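Local coordinates for protein chitinase (Chromobacterium violaceum, PDB 4TXG) that probably hydrolyses the glycosidic bonds of chitin as a family 18 chitinase and probably binds chitin through a carbohydrate-binding module, at residues 210-224 / 229-241. Numbering follows the deposited sequence.
With CS (cesium ion), chain E.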
ATOM      1  N   ALA A 210       5.446   2.427 -23.505  1.00  8.54           N
ATOM      2  CA  ALA A 210       5.353   3.719 -22.832  1.00  9.72           C
ATOM      3  C   ALA A 210       5.469   4.889 -23.804  1.00 10.95           C
ATOM      4  O   ALA A 210       4.710   5.853 -23.706  1.00  9.49           O
ATOM      5  CB  ALA A 210       6.427   3.845 -21.750  1.00  9.30           C
ATOM      6  N   THR A 211       6.428   4.813 -24.722  1.00  8.51           N
ATOM      7  CA  THR A 211       6.762   5.981 -25.548  1.00  8.65           C
ATOM      8  C   THR A 211       6.918   5.717 -27.036  1.00  9.60           C
ATOM      9  O   THR A 211       7.143   6.662 -27.799  1.00 10.50           O
ATOM     10  CB  THR A 211       8.082   6.647 -25.076  1.00 11.18           C
ATOM     11  OG1 THR A 211       9.184   5.766 -25.325  1.00 12.89           O
ATOM     12  CG2 THR A 211       8.026   6.984 -23.594  1.00 11.89           C
ATOM     13  N   ASP A 212       6.816   4.463 -27.472  1.00  9.82           N
ATOM     14  CA  ASP A 212       7.049   4.173 -28.896  1.00 10.75           C
ATOM     15  C   ASP A 212       6.076   3.145 -29.452  1.00 14.69           C
ATOM     16  O   ASP A 212       6.472   2.129 -30.031  1.00 17.22           O
ATOM     17  CB  ASP A 212       8.487   3.689 -29.127  1.00 13.22           C
ATOM     18  CG  ASP A 212       8.873   3.708 -30.601  1.00 18.81           C
ATOM     19  OD1 ASP A 212       8.305   4.543 -31.340  1.00 19.29           O
ATOM     20  OD2 ASP A 212       9.728   2.896 -31.029  1.00 19.19           O
ATOM     21  N   MET A 213       4.791   3.424 -29.293  1.00 11.42           N
ATOM     22  CA  MET A 213       3.766   2.509 -29.755  1.00 13.08           C
ATOM     23  C   MET A 213       2.572   3.334 -30.192  1.00 12.56           C
ATOM     24  O   MET A 213       2.338   4.421 -29.668  1.00 11.97           O
ATOM     25  CB  MET A 213       3.399   1.507 -28.641  1.00 13.20           C
ATOM     26  CG  MET A 213       2.327   0.499 -29.030  1.00 15.49           C
ATOM     27  SD  MET A 213       2.153  -0.795 -27.783  1.00 16.13           S
ATOM     28  CE  MET A 213       3.665  -1.740 -28.007  1.00 17.59           C
ATOM     29  N   SER A 214       1.823   2.838 -31.170  1.00 12.90           N
ATOM     30  CA  SER A 214       0.613   3.534 -31.583  1.00 12.42           C
ATOM     31  C   SER A 214      -0.465   2.507 -31.885  1.00 15.70           C
ATOM     32  O   SER A 214      -0.180   1.313 -32.011  1.00 17.35           O
ATOM     33  CB  SER A 214       0.876   4.438 -32.795  1.00 16.95           C
ATOM     34  OG  SER A 214       1.189   3.677 -33.943  1.00 24.16           O
ATOM     35  N   TRP A 215      -1.701   2.978 -31.983  1.00 14.67           N
ATOM     36  CA  TRP A 215      -2.851   2.106 -32.170  1.00 16.52           C
ATOM     37  C   TRP A 215      -3.726   2.634 -33.302  1.00 21.44           C
ATOM     38  O   TRP A 215      -4.791   3.204 -33.057  1.00 19.99           O
ATOM     39  CB  TRP A 215      -3.650   1.993 -30.864  1.00 15.61           C
ATOM     40  CG  TRP A 215      -2.892   1.290 -29.768  1.00 14.50           C
ATOM     41  CD1 TRP A 215      -2.863  -0.053 -29.527  1.00 12.71           C
ATOM     42  CD2 TRP A 215      -2.041   1.892 -28.782  1.00 13.85           C
ATOM     43  NE1 TRP A 215      -2.059  -0.323 -28.453  1.00 13.99           N
ATOM     44  CE2 TRP A 215      -1.543   0.854 -27.975  1.00 12.74           C
ATOM     45  CE3 TRP A 215      -1.660   3.211 -28.500  1.00 14.88           C
ATOM     46  CZ2 TRP A 215      -0.679   1.087 -26.900  1.00 14.06           C
ATOM     47  CZ3 TRP A 215      -0.800   3.443 -27.423  1.00 13.81           C
ATOM     48  CH2 TRP A 215      -0.317   2.387 -26.645  1.00 12.35           C
ATOM     49  N   PRO A 216      -3.268   2.447 -34.551  1.00 21.96           N
ATOM     50  CA  PRO A 216      -3.957   2.951 -35.742  1.00 25.50           C
ATOM     51  C   PRO A 216      -5.387   2.459 -35.783  1.00 23.27           C
ATOM     52  O   PRO A 216      -5.614   1.271 -35.560  1.00 23.88           O
ATOM     53  CB  PRO A 216      -3.149   2.360 -36.902  1.00 28.85           C
ATOM     54  CG  PRO A 216      -1.823   2.043 -36.322  1.00 26.39           C
ATOM     55  CD  PRO A 216      -2.076   1.658 -34.903  1.00 23.90           C
ATOM     56  N   GLY A 217      -6.332   3.360 -36.033  1.00 23.96           N
ATOM     57  CA  GLY A 217      -7.716   2.972 -36.216  1.00 27.74           C
ATOM     58  C   GLY A 217      -8.516   2.806 -34.940  1.00 30.58           C
ATOM     59  O   GLY A 217      -9.727   2.607 -34.992  1.00 33.40           O
ATOM     60  N   VAL A 218      -7.852   2.881 -33.791  1.00 25.92           N
ATOM     61  CA  VAL A 218      -8.563   2.817 -32.521  1.00 25.38           C
ATOM     62  C   VAL A 218      -9.027   4.214 -32.109  1.00 25.38           C
ATOM     63  O   VAL A 218      -8.213   5.090 -31.790  1.00 19.69           O
ATOM     64  CB  VAL A 218      -7.692   2.197 -31.414  1.00 23.73           C
ATOM     65  CG1 VAL A 218      -8.436   2.188 -30.072  1.00 20.23           C
ATOM     66  CG2 VAL A 218      -7.254   0.793 -31.813  1.00 24.95           C
ATOM     67  N   ALA A 219     -10.342   4.415 -32.131  1.00 25.28           N
ATOM     68  CA  ALA A 219     -10.924   5.713 -31.821  1.00 27.89           C
ATOM     69  C   ALA A 219     -10.601   6.129 -30.394  1.00 24.52           C
ATOM     70  O   ALA A 219     -10.771   5.348 -29.455  1.00 23.96           O
ATOM     71  CB  ALA A 219     -12.428   5.686 -32.038  1.00 31.03           C
ATOM     72  N   GLY A 220     -10.115   7.356 -30.240  1.00 21.24           N
ATOM     73  CA  GLY A 220      -9.745   7.869 -28.935  1.00 18.24           C
ATOM     74  C   GLY A 220      -8.291   7.636 -28.572  1.00 15.32           C
ATOM     75  O   GLY A 220      -7.806   8.181 -27.579  1.00 17.54           O
ATOM     76  N   ALA A 221      -7.587   6.832 -29.368  1.00 12.21           N
ATOM     77  CA  ALA A 221      -6.192   6.502 -29.056  1.00 12.76           C
ATOM     78  C   ALA A 221      -5.203   7.194 -29.997  1.00 13.14           C
ATOM     79  O   ALA A 221      -4.037   6.804 -30.074  1.00 12.32           O
ATOM     80  CB  ALA A 221      -5.982   4.991 -29.100  1.00 15.21           C
ATOM     81  N   GLU A 222      -5.678   8.210 -30.711  1.00 12.43           N
ATOM     82  CA  GLU A 222      -4.848   8.928 -31.673  1.00 13.18           C
ATOM     83  C   GLU A 222      -3.706   9.671 -30.980  1.00 12.21           C
ATOM     84  O   GLU A 222      -3.893  10.266 -29.914  1.00 14.79           O
ATOM     85  CB  GLU A 222      -5.690   9.912 -32.497  1.00 15.54           C
ATOM     86  CG  GLU A 222      -6.815   9.264 -33.310  1.00 19.62           C
ATOM     87  CD  GLU A 222      -8.116   9.092 -32.525  1.00 23.62           C
ATOM     88  OE1 GLU A 222      -8.152   9.395 -31.311  1.00 22.15           O
ATOM     89  OE2 GLU A 222      -9.115   8.653 -33.132  1.00 24.35           O
ATOM     90  N   MET A 223      -2.534   9.636 -31.604  1.00 10.85           N
ATOM     91  CA  MET A 223      -1.340  10.271 -31.053  1.00 10.40           C
ATOM     92  C   MET A 223      -1.360  11.774 -31.283  1.00 11.15           C
ATOM     93  O   MET A 223      -1.797  12.245 -32.331  1.00 14.23           O
ATOM     94  CB  MET A 223      -0.077   9.665 -31.678  1.00 11.14           C
ATOM     95  CG  MET A 223       0.157   8.205 -31.298  1.00 11.33           C
ATOM     96  SD  MET A 223       0.604   8.026 -29.561  1.00 16.51           S
ATOM     97  CE  MET A 223      -0.594   6.813 -29.000  1.00 11.89           C
ATOM     98  N   ASP A 224      -0.905  12.518 -30.283  1.00 11.44           N
ATOM     99  CA  ASP A 224      -0.642  13.948 -30.419  1.00 10.35           C
ATOM    100  C   ASP A 224       0.735  14.099 -31.060  1.00 10.13           C
ATOM    101  O   ASP A 224       1.747  13.759 -30.450  1.00  9.88           O
ATOM    102  CB  ASP A 224      -0.698  14.632 -29.042  1.00 10.61           C
ATOM    103  CG  ASP A 224      -0.379  16.130 -29.085  1.00 11.28           C
ATOM    104  OD1 ASP A 224       0.074  16.658 -30.121  1.00 10.17           O
ATOM    105  OD2 ASP A 224      -0.582  16.792 -28.042  1.00 12.83           O
ATOM    106  N   TYR A 229       7.111  11.934 -27.860  1.00 12.06           N
ATOM    107  CA  TYR A 229       6.966  10.534 -27.484  1.00  9.30           C
ATOM    108  C   TYR A 229       5.605  10.068 -27.951  1.00 12.08           C
ATOM    109  O   TYR A 229       4.684  10.874 -28.094  1.00 11.38           O
ATOM    110  CB  TYR A 229       7.103  10.322 -25.972  1.00  8.59           C
ATOM    111  CG  TYR A 229       6.330  11.293 -25.107  1.00  8.32           C
ATOM    112  CD1 TYR A 229       6.909  12.490 -24.691  1.00 11.26           C
ATOM    113  CD2 TYR A 229       5.033  11.003 -24.681  1.00  8.83           C
ATOM    114  CE1 TYR A 229       6.214  13.384 -23.888  1.00 12.66           C
ATOM    115  CE2 TYR A 229       4.324  11.894 -23.877  1.00  8.01           C
ATOM    116  CZ  TYR A 229       4.925  13.079 -23.481  1.00 12.40           C
ATOM    117  OH  TYR A 229       4.232  13.964 -22.682  1.00  9.27           O
ATOM    118  N   LYS A 230       5.481   8.767 -28.192  1.00  9.28           N
ATOM    119  CA  LYS A 230       4.191   8.182 -28.526  1.00  9.35           C
ATOM    120  C   LYS A 230       3.727   7.321 -27.351  1.00  9.03           C
ATOM    121  O   LYS A 230       3.919   7.706 -26.199  1.00  9.80           O
ATOM    122  CB  LYS A 230       4.288   7.374 -29.822  1.00 10.76           C
ATOM    123  CG  LYS A 230       4.601   8.250 -31.034  1.00 16.52           C
ATOM    124  CD  LYS A 230       4.529   7.481 -32.345  1.00 19.42           C
ATOM    125  CE  LYS A 230       5.603   6.418 -32.428  1.00 27.45           C
ATOM    126  NZ  LYS A 230       5.708   5.861 -33.816  1.00 36.87           N
ATOM    127  N   GLY A 231       3.099   6.188 -27.636  1.00 10.93           N
ATOM    128  CA  GLY A 231       2.769   5.218 -26.600  1.00  9.13           C
ATOM    129  C   GLY A 231       1.728   5.639 -25.572  1.00 10.26           C
ATOM    130  O   GLY A 231       0.992   6.616 -25.768  1.00  8.83           O
ATOM    131  N   HIS A 232       1.647   4.871 -24.482  1.00  8.63           N
ATOM    132  CA  HIS A 232       0.731   5.192 -23.386  1.00  8.42           C
ATOM    133  C   HIS A 232       0.924   6.626 -22.890  1.00  8.09           C
ATOM    134  O   HIS A 232      -0.042   7.309 -22.552  1.00  9.48           O
ATOM    135  CB  HIS A 232       0.934   4.256 -22.186  1.00  8.23           C
ATOM    136  CG  HIS A 232       0.620   2.810 -22.448  1.00  8.63           C
ATOM    137  ND1 HIS A 232      -0.570   2.382 -22.993  1.00 10.14           N
ATOM    138  CD2 HIS A 232       1.339   1.695 -22.179  1.00  8.68           C
ATOM    139  CE1 HIS A 232      -0.562   1.059 -23.074  1.00  9.49           C
ATOM    140  NE2 HIS A 232       0.575   0.620 -22.574  1.00  9.23           N
ATOM    141  N   PHE A 233       2.176   7.071 -22.814  1.00  7.87           N
ATOM    142  CA  PHE A 233       2.467   8.372 -22.212  1.00  7.73           C
ATOM    143  C   PHE A 233       1.861   9.522 -23.022  1.00  7.87           C
ATOM    144  O   PHE A 233       1.401  10.517 -22.464  1.00  7.84           O
ATOM    145  CB  PHE A 233       3.977   8.589 -22.073  1.00  7.50           C
ATOM    146  CG  PHE A 233       4.627   7.780 -20.953  1.00  7.24           C
ATOM    147  CD1 PHE A 233       3.914   6.835 -20.238  1.00  8.82           C
ATOM    148  CD2 PHE A 233       5.967   7.985 -20.639  1.00 10.22           C
ATOM    149  CE1 PHE A 233       4.526   6.095 -19.222  1.00  8.04           C
ATOM    150  CE2 PHE A 233       6.588   7.262 -19.631  1.00  9.45           C
ATOM    151  CZ  PHE A 233       5.863   6.320 -18.915  1.00  8.53           C
ATOM    152  N   ASN A 234       1.889   9.389 -24.343  1.00  8.17           N
ATOM    153  CA  ASN A 234       1.284  10.394 -25.217  1.00  8.42           C
ATOM    154  C   ASN A 234      -0.213  10.554 -24.894  1.00 10.35           C
ATOM    155  O   ASN A 234      -0.716  11.673 -24.725  1.00  8.94           O
ATOM    156  CB  ASN A 234       1.500   9.997 -26.686  1.00  8.77           C
ATOM    157  CG  ASN A 234       1.053  11.072 -27.665  1.00  9.73           C
ATOM    158  OD1 ASN A 234      -0.132  11.408 -27.738  1.00  9.49           O
ATOM    159  ND2 ASN A 234       1.996  11.592 -28.445  1.00  9.21           N
ATOM    160  N   LEU A 235      -0.920   9.435 -24.794  1.00 10.09           N
ATOM    161  CA  LEU A 235      -2.341   9.474 -24.461  1.00  8.90           C
ATOM    162  C   LEU A 235      -2.577  10.023 -23.044  1.00  8.91           C
ATOM    163  O   LEU A 235      -3.500  10.806 -22.838  1.00 10.47           O
ATOM    164  CB  LEU A 235      -2.964   8.078 -24.616  1.00 11.68           C
ATOM    165  CG  LEU A 235      -3.064   7.611 -26.078  1.00 12.51           C
ATOM    166  CD1 LEU A 235      -3.680   6.221 -26.205  1.00 14.18           C
ATOM    167  CD2 LEU A 235      -3.876   8.622 -26.890  1.00 14.50           C
ATOM    168  N   LEU A 236      -1.744   9.642 -22.077  1.00  8.33           N
ATOM    169  CA  LEU A 236      -1.905  10.182 -20.720  1.00  8.19           C
ATOM    170  C   LEU A 236      -1.811  11.707 -20.732  1.00  9.61           C
ATOM    171  O   LEU A 236      -2.638  12.400 -20.133  1.00  9.55           O
ATOM    172  CB  LEU A 236      -0.857   9.597 -19.760  1.00  9.29           C
ATOM    173  CG  LEU A 236      -0.999   8.112 -19.414  1.00  9.27           C
ATOM    174  CD1 LEU A 236       0.170   7.695 -18.519  1.00 11.61           C
ATOM    175  CD2 LEU A 236      -2.319   7.829 -18.726  1.00  8.35           C
ATOM    176  N   THR A 237      -0.823  12.231 -21.449  1.00  8.17           N
ATOM    177  CA  THR A 237      -0.636  13.680 -21.515  1.00  9.04           C
ATOM    178  C   THR A 237      -1.844  14.361 -22.140  1.00  9.51           C
ATOM    179  O   THR A 237      -2.319  15.399 -21.658  1.00  8.99           O
ATOM    180  CB  THR A 237       0.634  14.025 -22.305  1.00  8.31           C
ATOM    181  OG1 THR A 237       1.768  13.470 -21.623  1.00  8.39           O
ATOM    182  CG2 THR A 237       0.813  15.543 -22.413  1.00  9.49           C
ATOM    183  N   GLN A 238      -2.354  13.763 -23.210  1.00  8.89           N
ATOM    184  CA  GLN A 238      -3.531  14.311 -23.889  1.00 10.08           C
ATOM    185  C   GLN A 238      -4.787  14.346 -23.021  1.00 10.27           C
ATOM    186  O   GLN A 238      -5.505  15.346 -22.983  1.00 10.37           O
ATOM    187  CB  GLN A 238      -3.828  13.500 -25.136  1.00  9.89           C
ATOM    188  CG  GLN A 238      -2.911  13.777 -26.292  1.00 12.28           C
ATOM    189  CD  GLN A 238      -3.412  13.088 -27.528  1.00 13.09           C
ATOM    190  OE1 GLN A 238      -4.290  13.605 -28.213  1.00 17.49           O
ATOM    191  NE2 GLN A 238      -2.893  11.893 -27.801  1.00  9.71           N
ATOM    192  N   TYR A 239      -5.076  13.237 -22.352  1.00 10.98           N
ATOM    193  CA  TYR A 239      -6.314  13.157 -21.584  1.00  9.88           C
ATOM    194  C   TYR A 239      -6.257  14.041 -20.348  1.00 11.06           C
ATOM    195  O   TYR A 239      -7.282  14.560 -19.915  1.00 12.92           O
ATOM    196  CB  TYR A 239      -6.634  11.707 -21.212  1.00 11.09           C
ATOM    197  CG  TYR A 239      -7.351  10.992 -22.329  1.00 13.69           C
ATOM    198  CD1 TYR A 239      -6.646  10.397 -23.360  1.00 16.04           C
ATOM    199  CD2 TYR A 239      -8.740  10.950 -22.374  1.00 18.27           C
ATOM    200  CE1 TYR A 239      -7.306   9.766 -24.407  1.00 19.33           C
ATOM    201  CE2 TYR A 239      -9.407  10.321 -23.412  1.00 22.05           C
ATOM    202  CZ  TYR A 239      -8.685   9.732 -24.426  1.00 21.14           C
ATOM    203  OH  TYR A 239      -9.349   9.108 -25.465  1.00 20.57           O
ATOM    204  N   LYS A 240      -5.066  14.240 -19.794  1.00 10.63           N
ATOM    205  CA  LYS A 240      -4.941  15.131 -18.646  1.00 12.50           C
ATOM    206  C   LYS A 240      -5.350  16.559 -18.989  1.00 14.99           C
ATOM    207  O   LYS A 240      -5.783  17.302 -18.113  1.00 14.31           O
ATOM    208  CB  LYS A 240      -3.516  15.110 -18.086  1.00 11.40           C
ATOM    209  CG  LYS A 240      -3.217  13.845 -17.313  1.00 12.27           C
ATOM    210  CD  LYS A 240      -2.317  14.106 -16.124  1.00 24.45           C
ATOM    211  CE  LYS A 240      -0.930  14.481 -16.542  1.00 22.97           C
ATOM    212  NZ  LYS A 240      -0.058  14.688 -15.342  1.00 19.02           N
ATOM    213  N   ARG A 241      -5.232  16.944 -20.261  1.00 12.88           N
ATOM    214  CA  ARG A 241      -5.669  18.278 -20.668  1.00 11.80           C
ATOM    215  C   ARG A 241      -7.181  18.430 -20.550  1.00 15.11           C
ATOM    216  O   ARG A 241      -7.690  19.510 -20.227  1.00 15.83           O
ATOM    217  CB  ARG A 241      -5.236  18.578 -22.105  1.00 11.62           C
ATOM    218  CG  ARG A 241      -3.743  18.485 -22.322  1.00 10.12           C
ATOM    219  CD  ARG A 241      -3.434  18.784 -23.771  1.00 12.11           C
ATOM    220  NE  ARG A 241      -2.023  18.625 -24.087  1.00 14.73           N
ATOM    221  CZ  ARG A 241      -1.593  18.148 -25.249  1.00 14.99           C
ATOM    222  NH1 ARG A 241      -2.473  17.779 -26.170  1.00 13.72           N
ATOM    223  NH2 ARG A 241      -0.296  18.035 -25.481  1.00 11.86           N
TER
HETATM  224 CS    CS E 804      -4.788  13.909 -31.109  1.00 94.38          CS
HETATM  225  O   HOH W   1       4.093   3.696 -33.918  1.00 27.83           O
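Ala-210 and Phe-233 meet where a long loop of the GH18 TIM-barrel domain, on its way from strand 199-200 to helix 231-242, folds back over the helix it is about to enter. The methyl CB of Ala-210 sits over one face of the Phe-233 ring, 3.9 Å from its centroid, a CH-pi contact; Ala-210 also touches Tyr-188 of strand 185-193. Backbone bonds close this tight end: Phe-233 N gives to Ala-210 O, Lys-230 N to Thr-211 O, and Gly-231 N to Met-213 O. Gly-231, with positive phi, turns its CA to Ala-210 O in a CA-H...O contact. Next to it the Trp-215 ring meets the backbone of Gly-231 edge-on, while its NE1 bonds to Thr-165 O.

The middle is greasy: Leu-235 CD1 packs against Ala-221 CB, and Met-223, bent at chi2 and chi3, brings CE 3.9 Å from Leu-235 CG. Its SD lies beside Asn-234 CB. The solvent side is looser: Lys-230 NZ reaches Asp-212 OD1 by a long salt bridge (3.8 Å) and gives a bond to a water that also meets Ser-214 OG. Firm polar contacts hold the loop's far end. Gln-238 NE2 bonds almost straight to Glu-222 O, while its OE1 binds a cesium ion. Asn-234, its CG anti to the backbone N (chi1 -173°), takes Asp-224 N on OD1 and returns ND2 to Asp-224 O. Beyond it, Arg-241 NH1 and NH2 both close on the single oxygen Asp-224 OD2, at 2.8 and 2.9 Å.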